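Local coordinates for protein beta-galactosidase (Streptococcus pneumoniae, PDB 4CU9) that is a carbohydrate-binding module of a multimodular pneumococcal surface beta-galactosidase, a calcium-containing beta-sandwich that probably recognises sugars for the parent glycoside hydrolase, at residues 72-77 against 106-111; 82-87 against 161-166; 101-106 against 124-129; 110-115 against 119-124. All blocks are in the same frame, centred on the assembly; numbering follows the deposited sequence.

Interaction 1 of 4, residues 72-77 against 106-111; sequences GKIVER and PGFEVP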
# COMPACT_ATOMS: atom_id res chain seq x y z
N GLY A 72 13.29 11.70 -9.79
CA GLY A 72 12.64 12.70 -8.95
C GLY A 72 11.32 13.27 -9.43
O GLY A 72 10.78 14.20 -8.81
N LYS A 73 10.75 12.74 -10.51
CA LYS A 73 9.51 13.30 -11.04
C LYS A 73 8.47 12.21 -11.16
O LYS A 73 8.80 11.07 -11.47
CB LYS A 73 9.76 13.99 -12.38
CG LYS A 73 10.99 14.89 -12.30
CD LYS A 73 11.19 15.83 -13.47
CE LYS A 73 12.44 15.48 -14.26
NZ LYS A 73 12.22 14.21 -15.00
N ILE A 74 7.23 12.56 -10.87
CA ILE A 74 6.17 11.58 -10.93
C ILE A 74 5.85 11.26 -12.38
O ILE A 74 5.74 12.16 -13.21
CB ILE A 74 4.93 12.09 -10.20
CG1 ILE A 74 5.25 12.29 -8.72
CG2 ILE A 74 3.77 11.14 -10.44
CD1 ILE A 74 4.18 13.03 -7.95
N VAL A 75 5.73 9.97 -12.69
CA VAL A 75 5.51 9.55 -14.07
C VAL A 75 4.32 8.62 -14.18
O VAL A 75 3.95 7.93 -13.22
CB VAL A 75 6.76 8.87 -14.63
CG1 VAL A 75 7.93 9.84 -14.69
CG2 VAL A 75 7.14 7.65 -13.80
N GLU A 76 3.71 8.62 -15.36
CA GLU A 76 2.71 7.62 -15.64
C GLU A 76 3.38 6.31 -16.05
O GLU A 76 4.32 6.30 -16.83
CB GLU A 76 1.79 8.13 -16.73
CG GLU A 76 0.61 7.22 -16.98
CD GLU A 76 -0.45 7.93 -17.80
OE1 GLU A 76 -1.28 8.68 -17.22
OE2 GLU A 76 -0.40 7.76 -19.02
N ARG A 77 2.89 5.19 -15.54
CA ARG A 77 3.36 3.91 -16.00
C ARG A 77 2.16 3.08 -16.45
O ARG A 77 1.01 3.28 -15.99
CB ARG A 77 4.10 3.16 -14.88
CG ARG A 77 5.35 3.86 -14.31
CD ARG A 77 6.68 3.28 -14.80
NE ARG A 77 7.86 4.05 -14.31
CZ ARG A 77 8.27 4.13 -13.04
NH1 ARG A 77 7.64 3.50 -12.06
NH2 ARG A 77 9.35 4.84 -12.73
N PRO A 106 -6.88 14.50 -9.52
CA PRO A 106 -6.08 15.57 -10.12
C PRO A 106 -4.59 15.36 -10.00
O PRO A 106 -4.12 14.45 -9.28
CB PRO A 106 -6.55 16.81 -9.34
CG PRO A 106 -6.96 16.27 -8.01
CD PRO A 106 -7.61 14.95 -8.32
N GLY A 107 -3.82 16.20 -10.70
CA GLY A 107 -2.38 16.20 -10.55
C GLY A 107 -2.04 16.44 -9.08
O GLY A 107 -2.82 17.01 -8.33
N PHE A 108 -0.91 15.94 -8.64
CA PHE A 108 -0.55 15.94 -7.21
C PHE A 108 0.95 15.90 -7.04
O PHE A 108 1.69 15.66 -8.00
CB PHE A 108 -1.16 14.70 -6.51
CG PHE A 108 -0.61 13.39 -7.05
CD1 PHE A 108 -1.11 12.86 -8.20
CD2 PHE A 108 0.37 12.69 -6.39
CE1 PHE A 108 -0.59 11.68 -8.73
CE2 PHE A 108 0.88 11.51 -6.89
CZ PHE A 108 0.38 10.99 -8.05
N GLU A 109 1.40 16.16 -5.82
CA GLU A 109 2.77 15.91 -5.43
C GLU A 109 2.78 14.84 -4.34
O GLU A 109 1.75 14.54 -3.75
CB GLU A 109 3.49 17.20 -4.94
CG GLU A 109 2.87 17.88 -3.72
CD GLU A 109 3.57 19.22 -3.40
OE1 GLU A 109 4.73 19.25 -2.94
OE2 GLU A 109 2.96 20.27 -3.65
N VAL A 110 3.95 14.26 -4.10
CA VAL A 110 4.14 13.31 -3.00
C VAL A 110 3.72 14.00 -1.71
O VAL A 110 4.15 15.13 -1.44
CB VAL A 110 5.61 12.87 -2.87
CG1 VAL A 110 5.78 12.03 -1.61
CG2 VAL A 110 6.02 12.07 -4.10
N PRO A 111 2.86 13.35 -0.91
CA PRO A 111 2.51 13.96 0.34
C PRO A 111 3.76 14.21 1.23
O PRO A 111 4.74 13.43 1.20
CB PRO A 111 1.63 12.92 1.01
CG PRO A 111 1.03 12.09 -0.11
CD PRO A 111 2.12 12.09 -1.17

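Interaction 2 of 4, residues 82-87 against 161-166; sequences AKLHFF and MRWRME. With EDO (1,2-ethanediol), chain D.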
# COMPACT_ATOMS: atom_id res chain seq x y z
N ALA A 82 1.05 -7.35 -10.16
CA ALA A 82 1.42 -6.87 -8.83
C ALA A 82 1.88 -8.03 -8.00
O ALA A 82 1.54 -9.19 -8.25
CB ALA A 82 0.25 -6.17 -8.16
N LYS A 83 2.67 -7.70 -6.99
CA LYS A 83 3.10 -8.66 -5.98
C LYS A 83 2.81 -8.10 -4.61
O LYS A 83 3.00 -6.90 -4.36
CB LYS A 83 4.59 -8.94 -6.07
CG LYS A 83 4.92 -9.74 -7.31
CD LYS A 83 6.40 -9.77 -7.54
CE LYS A 83 6.73 -10.45 -8.86
NZ LYS A 83 6.81 -11.92 -8.68
N LEU A 84 2.40 -9.00 -3.73
CA LEU A 84 2.03 -8.67 -2.38
C LEU A 84 2.70 -9.62 -1.42
O LEU A 84 2.58 -10.85 -1.61
CB LEU A 84 0.51 -8.82 -2.25
CG LEU A 84 -0.37 -7.85 -3.01
CD1 LEU A 84 -1.83 -8.26 -2.98
CD2 LEU A 84 -0.25 -6.53 -2.33
N HIS A 85 3.41 -9.12 -0.41
CA HIS A 85 4.00 -9.98 0.63
C HIS A 85 3.49 -9.50 1.99
O HIS A 85 3.91 -8.42 2.46
CB HIS A 85 5.52 -9.86 0.60
CG HIS A 85 6.25 -10.95 1.34
ND1 HIS A 85 5.63 -11.85 2.17
CD2 HIS A 85 7.56 -11.28 1.33
CE1 HIS A 85 6.53 -12.70 2.65
NE2 HIS A 85 7.71 -12.38 2.15
N PHE A 86 2.61 -10.26 2.60
CA PHE A 86 2.04 -9.91 3.89
C PHE A 86 2.81 -10.54 5.03
O PHE A 86 3.48 -11.57 4.86
CB PHE A 86 0.57 -10.33 3.95
CG PHE A 86 -0.30 -9.58 2.99
CD1 PHE A 86 -0.64 -8.27 3.26
CD2 PHE A 86 -0.80 -10.17 1.85
CE1 PHE A 86 -1.43 -7.55 2.39
CE2 PHE A 86 -1.60 -9.48 1.00
CZ PHE A 86 -1.93 -8.17 1.28
N PHE A 87 2.64 -9.94 6.21
CA PHE A 87 3.29 -10.40 7.42
C PHE A 87 2.21 -10.58 8.46
O PHE A 87 1.16 -9.97 8.36
CB PHE A 87 4.27 -9.35 7.91
CG PHE A 87 4.83 -9.61 9.30
CD1 PHE A 87 5.91 -10.44 9.47
CD2 PHE A 87 4.30 -8.96 10.41
CE1 PHE A 87 6.45 -10.66 10.73
CE2 PHE A 87 4.85 -9.14 11.66
CZ PHE A 87 5.92 -10.00 11.83
N MET A 161 -0.80 3.58 -7.77
CA MET A 161 -1.69 2.43 -7.56
C MET A 161 -1.72 2.20 -6.06
O MET A 161 -0.78 2.57 -5.36
CB MET A 161 -1.14 1.18 -8.25
CG MET A 161 -1.08 1.33 -9.76
SD MET A 161 -2.64 1.28 -10.66
CE MET A 161 -3.25 -0.33 -10.25
N ARG A 162 -2.82 1.65 -5.57
CA ARG A 162 -2.91 1.26 -4.19
C ARG A 162 -3.78 0.03 -3.99
O ARG A 162 -4.57 -0.37 -4.86
CB ARG A 162 -3.44 2.42 -3.30
CG ARG A 162 -4.93 2.65 -3.38
CD ARG A 162 -5.36 3.81 -2.55
NE ARG A 162 -6.80 3.86 -2.46
CZ ARG A 162 -7.47 4.69 -1.68
NH1 ARG A 162 -6.82 5.56 -0.91
NH2 ARG A 162 -8.80 4.64 -1.70
N TRP A 163 -3.64 -0.53 -2.80
CA TRP A 163 -4.53 -1.56 -2.32
C TRP A 163 -5.29 -0.96 -1.15
O TRP A 163 -4.67 -0.45 -0.15
CB TRP A 163 -3.75 -2.80 -1.86
CG TRP A 163 -3.12 -3.55 -2.97
CD1 TRP A 163 -1.88 -3.40 -3.44
CD2 TRP A 163 -3.76 -4.52 -3.80
NE1 TRP A 163 -1.66 -4.24 -4.49
CE2 TRP A 163 -2.81 -4.95 -4.74
CE3 TRP A 163 -5.02 -5.08 -3.83
CZ2 TRP A 163 -3.08 -5.94 -5.68
CZ3 TRP A 163 -5.29 -6.09 -4.79
CH2 TRP A 163 -4.31 -6.49 -5.68
N ARG A 164 -6.61 -0.95 -1.28
CA ARG A 164 -7.52 -0.50 -0.21
C ARG A 164 -7.95 -1.74 0.54
O ARG A 164 -8.61 -2.63 -0.00
CB ARG A 164 -8.69 0.29 -0.76
CG ARG A 164 -9.71 0.75 0.31
CD ARG A 164 -10.61 1.82 -0.25
NE ARG A 164 -11.41 1.36 -1.38
CZ ARG A 164 -12.47 0.55 -1.30
NH1 ARG A 164 -12.92 0.11 -0.12
NH2 ARG A 164 -13.10 0.21 -2.39
N MET A 165 -7.50 -1.85 1.78
CA MET A 165 -7.59 -3.10 2.53
C MET A 165 -8.40 -2.93 3.83
O MET A 165 -8.61 -1.83 4.33
CB MET A 165 -6.19 -3.58 2.86
CG MET A 165 -5.31 -3.87 1.64
SD MET A 165 -3.55 -4.18 2.05
CE MET A 165 -2.95 -2.55 2.44
N GLU A 166 -8.88 -4.05 4.34
CA GLU A 166 -9.52 -4.10 5.65
C GLU A 166 -8.79 -5.09 6.49
O GLU A 166 -8.55 -6.24 6.07
CB GLU A 166 -10.98 -4.49 5.53
CG GLU A 166 -11.81 -3.41 4.83
CD GLU A 166 -13.31 -3.70 4.83
OE1 GLU A 166 -13.77 -4.62 5.55
OE2 GLU A 166 -14.04 -2.99 4.11
C1 EDO D . -8.77 7.34 1.81
O1 EDO D . -7.57 6.52 1.79
C2 EDO D . -9.42 7.57 0.44
O2 EDO D . -10.15 6.42 0.04
O HOH W 1 1.12 -4.85 -5.26

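Interaction 3 of 4, residues 101-106 against 124-129; sequences ERYVGP and HPFNNP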
# COMPACT_ATOMS: atom_id res chain seq x y z
N GLU A 101 -6.83 -0.46 -6.62
CA GLU A 101 -7.27 0.78 -7.20
C GLU A 101 -6.18 1.55 -7.90
O GLU A 101 -5.00 1.56 -7.50
CB GLU A 101 -7.90 1.69 -6.13
CG GLU A 101 -9.12 1.08 -5.47
CD GLU A 101 -9.71 1.92 -4.35
OE1 GLU A 101 -8.93 2.56 -3.61
OE2 GLU A 101 -10.96 1.93 -4.24
N ARG A 102 -6.59 2.25 -8.95
CA ARG A 102 -5.70 3.13 -9.69
C ARG A 102 -6.09 4.57 -9.45
O ARG A 102 -7.27 4.89 -9.32
CB ARG A 102 -5.72 2.79 -11.19
CG ARG A 102 -7.06 3.00 -11.86
CD ARG A 102 -7.01 2.53 -13.32
NE ARG A 102 -8.31 2.58 -13.99
CZ ARG A 102 -8.77 3.60 -14.69
NH1 ARG A 102 -8.06 4.70 -14.82
NH2 ARG A 102 -9.96 3.52 -15.28
N TYR A 103 -5.11 5.46 -9.39
CA TYR A 103 -5.38 6.86 -9.12
C TYR A 103 -6.00 7.51 -10.37
O TYR A 103 -5.48 7.35 -11.45
CB TYR A 103 -4.11 7.58 -8.68
CG TYR A 103 -4.35 9.01 -8.33
CD1 TYR A 103 -5.05 9.35 -7.17
CD2 TYR A 103 -3.89 10.05 -9.15
CE1 TYR A 103 -5.28 10.67 -6.86
CE2 TYR A 103 -4.14 11.38 -8.84
CZ TYR A 103 -4.82 11.67 -7.69
OH TYR A 103 -5.06 12.99 -7.33
N VAL A 104 -7.10 8.21 -10.18
CA VAL A 104 -7.77 8.91 -11.28
C VAL A 104 -8.08 10.36 -10.89
O VAL A 104 -8.90 11.02 -11.54
CB VAL A 104 -9.09 8.22 -11.67
CG1 VAL A 104 -8.88 6.83 -12.27
CG2 VAL A 104 -10.03 8.13 -10.46
N GLY A 105 -7.41 10.87 -9.84
CA GLY A 105 -7.70 12.22 -9.39
C GLY A 105 -6.87 13.29 -10.08
O GLY A 105 -6.21 13.04 -11.11
N PRO A 106 -6.88 14.50 -9.52
CA PRO A 106 -6.08 15.57 -10.12
C PRO A 106 -4.59 15.36 -10.00
O PRO A 106 -4.12 14.45 -9.28
CB PRO A 106 -6.55 16.81 -9.34
CG PRO A 106 -6.96 16.27 -8.01
CD PRO A 106 -7.61 14.95 -8.32
N HIS A 124 -4.75 16.29 1.10
CA HIS A 124 -4.11 15.71 -0.07
C HIS A 124 -5.17 14.95 -0.92
O HIS A 124 -6.04 14.27 -0.38
CB HIS A 124 -2.98 14.76 0.32
CG HIS A 124 -2.08 14.39 -0.82
ND1 HIS A 124 -2.37 13.39 -1.72
CD2 HIS A 124 -0.94 14.98 -1.27
CE1 HIS A 124 -1.41 13.33 -2.63
NE2 HIS A 124 -0.54 14.29 -2.38
N PRO A 125 -5.09 15.05 -2.24
CA PRO A 125 -6.14 14.35 -3.06
C PRO A 125 -6.23 12.83 -2.89
O PRO A 125 -7.25 12.25 -3.19
CB PRO A 125 -5.81 14.78 -4.49
CG PRO A 125 -4.40 15.26 -4.45
CD PRO A 125 -4.18 15.83 -3.08
N PHE A 126 -5.17 12.19 -2.37
CA PHE A 126 -5.18 10.78 -2.05
C PHE A 126 -6.26 10.46 -1.02
O PHE A 126 -6.78 9.35 -1.01
CB PHE A 126 -3.83 10.29 -1.54
CG PHE A 126 -2.83 10.02 -2.63
CD1 PHE A 126 -3.02 10.46 -3.94
CD2 PHE A 126 -1.70 9.33 -2.32
CE1 PHE A 126 -2.07 10.17 -4.91
CE2 PHE A 126 -0.75 9.07 -3.27
CZ PHE A 126 -0.94 9.45 -4.57
N ASN A 127 -6.66 11.44 -0.23
CA ASN A 127 -7.59 11.20 0.82
C ASN A 127 -9.06 11.27 0.39
O ASN A 127 -9.95 10.99 1.20
CB ASN A 127 -7.29 12.14 1.99
CG ASN A 127 -7.90 11.68 3.29
OD1 ASN A 127 -7.88 10.50 3.61
ND2 ASN A 127 -8.44 12.62 4.06
N ASN A 128 -9.32 11.55 -0.88
CA ASN A 128 -10.65 11.61 -1.39
C ASN A 128 -10.96 10.31 -2.15
O ASN A 128 -10.35 10.05 -3.17
CB ASN A 128 -10.79 12.81 -2.32
CG ASN A 128 -12.18 12.88 -2.98
OD1 ASN A 128 -13.02 12.02 -2.79
ND2 ASN A 128 -12.39 13.89 -3.77
N PRO A 129 -11.89 9.48 -1.65
CA PRO A 129 -12.13 8.18 -2.26
C PRO A 129 -12.54 8.24 -3.73
O PRO A 129 -12.35 7.25 -4.47
CB PRO A 129 -13.34 7.63 -1.47
CG PRO A 129 -13.37 8.41 -0.21
CD PRO A 129 -12.77 9.73 -0.48
O HOH W 2 -11.99 4.48 -3.11

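Interaction 4 of 4, residues 110-115 against 119-124; sequences VPTYYS and AYESGH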
# COMPACT_ATOMS: atom_id res chain seq x y z
N VAL A 110 3.95 14.26 -4.10
CA VAL A 110 4.14 13.31 -3.00
C VAL A 110 3.72 14.00 -1.71
O VAL A 110 4.15 15.13 -1.44
CB VAL A 110 5.61 12.87 -2.87
CG1 VAL A 110 5.78 12.03 -1.61
CG2 VAL A 110 6.02 12.07 -4.10
N PRO A 111 2.86 13.35 -0.91
CA PRO A 111 2.51 13.96 0.34
C PRO A 111 3.76 14.21 1.23
O PRO A 111 4.74 13.43 1.20
CB PRO A 111 1.63 12.92 1.01
CG PRO A 111 1.03 12.09 -0.11
CD PRO A 111 2.12 12.09 -1.17
N THR A 112 3.72 15.28 1.99
CA THR A 112 4.73 15.45 3.02
C THR A 112 4.67 14.29 4.02
O THR A 112 5.67 13.63 4.32
CB THR A 112 4.56 16.79 3.74
OG1 THR A 112 4.76 17.84 2.78
CG2 THR A 112 5.61 16.93 4.83
N TYR A 113 3.47 14.02 4.49
CA TYR A 113 3.21 12.94 5.44
C TYR A 113 2.74 11.73 4.66
O TYR A 113 1.59 11.32 4.77
CB TYR A 113 2.16 13.37 6.48
CG TYR A 113 2.72 14.42 7.45
CD1 TYR A 113 3.43 14.02 8.57
CD2 TYR A 113 2.55 15.78 7.23
CE1 TYR A 113 3.95 14.96 9.47
CE2 TYR A 113 3.06 16.73 8.12
CZ TYR A 113 3.77 16.31 9.23
OH TYR A 113 4.30 17.21 10.13
N TYR A 114 3.66 11.18 3.87
CA TYR A 114 3.29 10.13 2.93
C TYR A 114 2.97 8.80 3.63
O TYR A 114 2.31 7.97 3.04
CB TYR A 114 4.35 9.96 1.84
CG TYR A 114 5.72 9.63 2.32
CD1 TYR A 114 6.06 8.33 2.66
CD2 TYR A 114 6.72 10.61 2.42
CE1 TYR A 114 7.32 7.98 3.07
CE2 TYR A 114 8.00 10.27 2.81
CZ TYR A 114 8.29 8.96 3.16
OH TYR A 114 9.55 8.59 3.56
N SER A 115 3.38 8.63 4.88
CA SER A 115 3.04 7.40 5.65
C SER A 115 1.77 7.53 6.47
O SER A 115 1.27 6.54 7.02
CB SER A 115 4.18 7.03 6.59
OG SER A 115 4.19 7.91 7.70
N ALA A 119 -4.39 11.26 8.65
CA ALA A 119 -4.33 12.04 9.89
C ALA A 119 -3.59 13.35 9.70
O ALA A 119 -3.96 14.38 10.26
CB ALA A 119 -3.65 11.25 10.99
N TYR A 120 -2.54 13.31 8.90
CA TYR A 120 -1.61 14.42 8.88
C TYR A 120 -1.60 15.24 7.63
O TYR A 120 -1.00 16.32 7.60
CB TYR A 120 -0.21 13.90 9.16
CG TYR A 120 -0.06 13.41 10.57
CD1 TYR A 120 -0.49 14.18 11.66
CD2 TYR A 120 0.50 12.17 10.82
CE1 TYR A 120 -0.33 13.71 12.97
CE2 TYR A 120 0.64 11.70 12.10
CZ TYR A 120 0.24 12.47 13.17
OH TYR A 120 0.42 11.95 14.42
N GLU A 121 -2.26 14.76 6.59
CA GLU A 121 -2.35 15.51 5.37
C GLU A 121 -3.70 15.24 4.68
O GLU A 121 -3.72 14.91 3.49
CB GLU A 121 -1.16 15.19 4.49
CG GLU A 121 -0.84 16.33 3.54
CD GLU A 121 0.53 16.26 2.91
OE1 GLU A 121 1.47 15.76 3.57
OE2 GLU A 121 0.67 16.72 1.76
N SER A 122 -4.80 15.41 5.44
CA SER A 122 -6.15 15.08 4.97
C SER A 122 -6.58 15.87 3.75
O SER A 122 -7.48 15.45 3.06
CB SER A 122 -7.21 15.27 6.10
OG SER A 122 -7.30 16.63 6.45
N GLY A 123 -6.00 17.03 3.50
CA GLY A 123 -6.32 17.77 2.27
C GLY A 123 -5.68 17.24 0.98
O GLY A 123 -6.06 17.66 -0.11
N HIS A 124 -4.75 16.29 1.10
CA HIS A 124 -4.11 15.71 -0.07
C HIS A 124 -5.17 14.95 -0.92
O HIS A 124 -6.04 14.27 -0.38
CB HIS A 124 -2.98 14.76 0.32
CG HIS A 124 -2.08 14.39 -0.82
ND1 HIS A 124 -2.37 13.39 -1.72
CD2 HIS A 124 -0.94 14.98 -1.27
CE1 HIS A 124 -1.41 13.33 -2.63
NE2 HIS A 124 -0.54 14.29 -2.38

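Interaction 1 of 4, residues 72-77 against 106-111
Ile74 and Phe108 form a small apolar surface contact in which the start of strand 73-86 meets the long loop that follows strand 97-103, at the edge of the beta-sandwich of this galactose-binding-like domain. No hydrogen bond crosses between the two segments, which bury 140 Å² together, and on the 72-77 side Ile74 does all the touching. Its CG1 lies anti to the carbonyl carbon (chi1 -63°) and CD1 continues outward in an extended chain, so that the delta methyl becomes the leading atom. It settles against the loop where Phe108 passes into Val110: Ile74 CD1 lies 3.8 Å from Phe108 CE2 and 4.1 Å from Glu109 CA, with Val110 N at 4.0 Å from the same methyl. The other branch takes a lesser part, Ile74 CG2 reaching 4.2 Å from Phe108 CZ. The isoleucine and phenylalanine side chains run obliquely to each other, and the methyl comes to the ring neither squarely over its face nor in its plane. Phe108 carries its ring between its own backbone N and carbonyl carbon (chi1 63°), which brings CE2 and CZ to Ile74. Beyond the contact the same ring meets Tyr103 edge-to-face and also packs on Phe126, while Glu109 O accepts a hydrogen bond from His124 NE2. Ile74 and Val110 both rest on Arg69 of the adjoining strand 61-70. Val110 closes the contact loosely, its CG2 standing 4.4 Å from Ile74 CD1, and the nearest approach of all is Ile74 CD1 to Phe108 O, 3.6 Å.

Interaction 2 of 4, residues 82-87 against 161-166
Trp163 and Leu84 meet in the buried core of the beta-sandwich, where strands 82-86 and 161-166 pack face to face, 10.4 Å apart at their closest and with their directions 44° from parallel. Along the second strand, Arg162 points out of this core. NE forms a salt bridge with Glu101 OE1, and NH2 donates an almost straight hydrogen bond to O2 of a 1,2-ethanediol, probably from the crystallisation liquor, at 2.8 Å. Trp163 turns inward. Leu84 approaches it from the opposite direction and lays both methyls over one face of the indole: CD2 sits 3.7 Å from the centroid of the five-membered ring, a CH-pi contact, while CD1 covers the six-membered part, 3.8 Å from Trp163 CZ2. Ala82 CB touches the indole at its edge instead, 4.2 Å from Trp163 CZ2. The buried indole N-H is satisfied by a water that accepts from Trp163 NE1 and donates to Lys83 O, each bond 2.9 Å, thus joining a side chain of one strand to the backbone of the other, in the facing layer. Arg164 again faces away, its NE in a salt bridge with Glu101 OE2. Met165 returns to the core with its chain extended from CB to SD (chi2 171°), which carries the sulfur out to a Met-aromatic contact at the edge of Phe86: SD lies close to the ring plane, 4.0 Å from Phe86 CE1.

Interaction 3 of 4, residues 101-106 against 124-129
Tyr103 and the Pro125-Phe126 pair carry this contact, in which the end of strand 97-103 packs against a short 3-10 turn at one end of the sheet of the galactose-binding-like beta-sandwich. The phenylalanine brings its CD1-CE1 side to one face of the tyrosine, where Phe126 CD1 stands 3.7 Å from Tyr103 CE1. The two rings are oblique, their planes 58° apart and their centroids separated by 5.2 Å, while the side chains as a whole cross at about a right angle. Farther along the tyrosine, Tyr103 OH touches Pro125 CB at 3.4 Å. The same proline carbon also meets Pro106, lying 4.0 Å from Pro106 CG.

Next come the groups that position the two residues. With its CG anti to the backbone N (chi1 -177°), Tyr103 reaches back over its own following loop, and Tyr103 OH donates to Pro106 O at 2.6 Å, in the carbonyl plane and on a lone pair. Gly105 N lies over the centre of the ring face opposite Phe126, so the phenol is sandwiched between backbone and phenylalanine. On the other segment, Phe126 N donates to His124 ND1 at 3.1 Å, tilted somewhat from the imidazole plane, and Asn127 N bonds back to His124 O at 2.9 Å, which closes the 3-10 turn.

Outside the two segments, Trp132 packs edge-to-face with Phe126. Backbone bonds tie Tyr103 to Ala160 and Val104 to Asn131, setting the contact where strand 97-103 runs between strands 132-139 and 160-166, with helix 117-120 beside Phe126.

Interaction 4 of 4, residues 110-115 against 119-124
Glu121 reaches from just beyond helix 117-120 to the backbone of Thr112 and Tyr113, bracing a loop whose Tyr113 is the centre of an inverse gamma turn. From CB the chain leaves anti to the backbone N (chi1 -154°) and stays extended through CG to the carboxylate, crossing both partner side chains at about a right angle. CD arrives 4.0 Å from Pro111 CA. OE1 takes the main bond: Tyr113 N donates to Glu121 OE1 at 2.8 Å, nearly straight at 172° and close to the C-O axis. Thr112 N makes a weak bond to Glu121 OE2 at 3.4 Å, and OE2 also sits 3.6 Å from Pro111 CA. Two consecutive amides thus converge on one carboxylate, which would probably favour its charged form.

Ring contacts lie next to it. Tyr120 CB lies over one face of the Tyr113 ring as a CH-pi contact, 3.8 Å from its centroid, whereas the two tyrosine rings themselves are oblique, with planes 41° apart. A type I beta turn from Glu121 to His124, closed by His124 N to Glu121 O, brings the imidazole round to the proline. His124 NE2 is held by Glu109 O, just before residues 110-115. Pro111 CG stands over the centre of one face of the His124 ring, a CH-pi contact, 3.6 Å from its centroid and 3.5 Å from His124 NE2.

How the interactions relate
Interaction 2 occupies the sandwich core, its centre about 5 Å from that of the chain, whereas interactions 1, 3 and 4 cluster around the loops between strands 97-103 and 132-139, their centres about 12 to 14 Å apart. Along the chain, interaction 4 is nested within interaction 3, which is nested within interaction 2; interaction 1 crosses both 2 and 3. Pro106 is common to interactions 1 and 3, Val110 and Pro111 to 1 and 4, and His124 to 3 and 4, so the three share one continuous loop region beside the sheet. Interactions 2 and 3 touch across the neighbouring strands 160-166 and 97-103, where Met161 packs on Arg102.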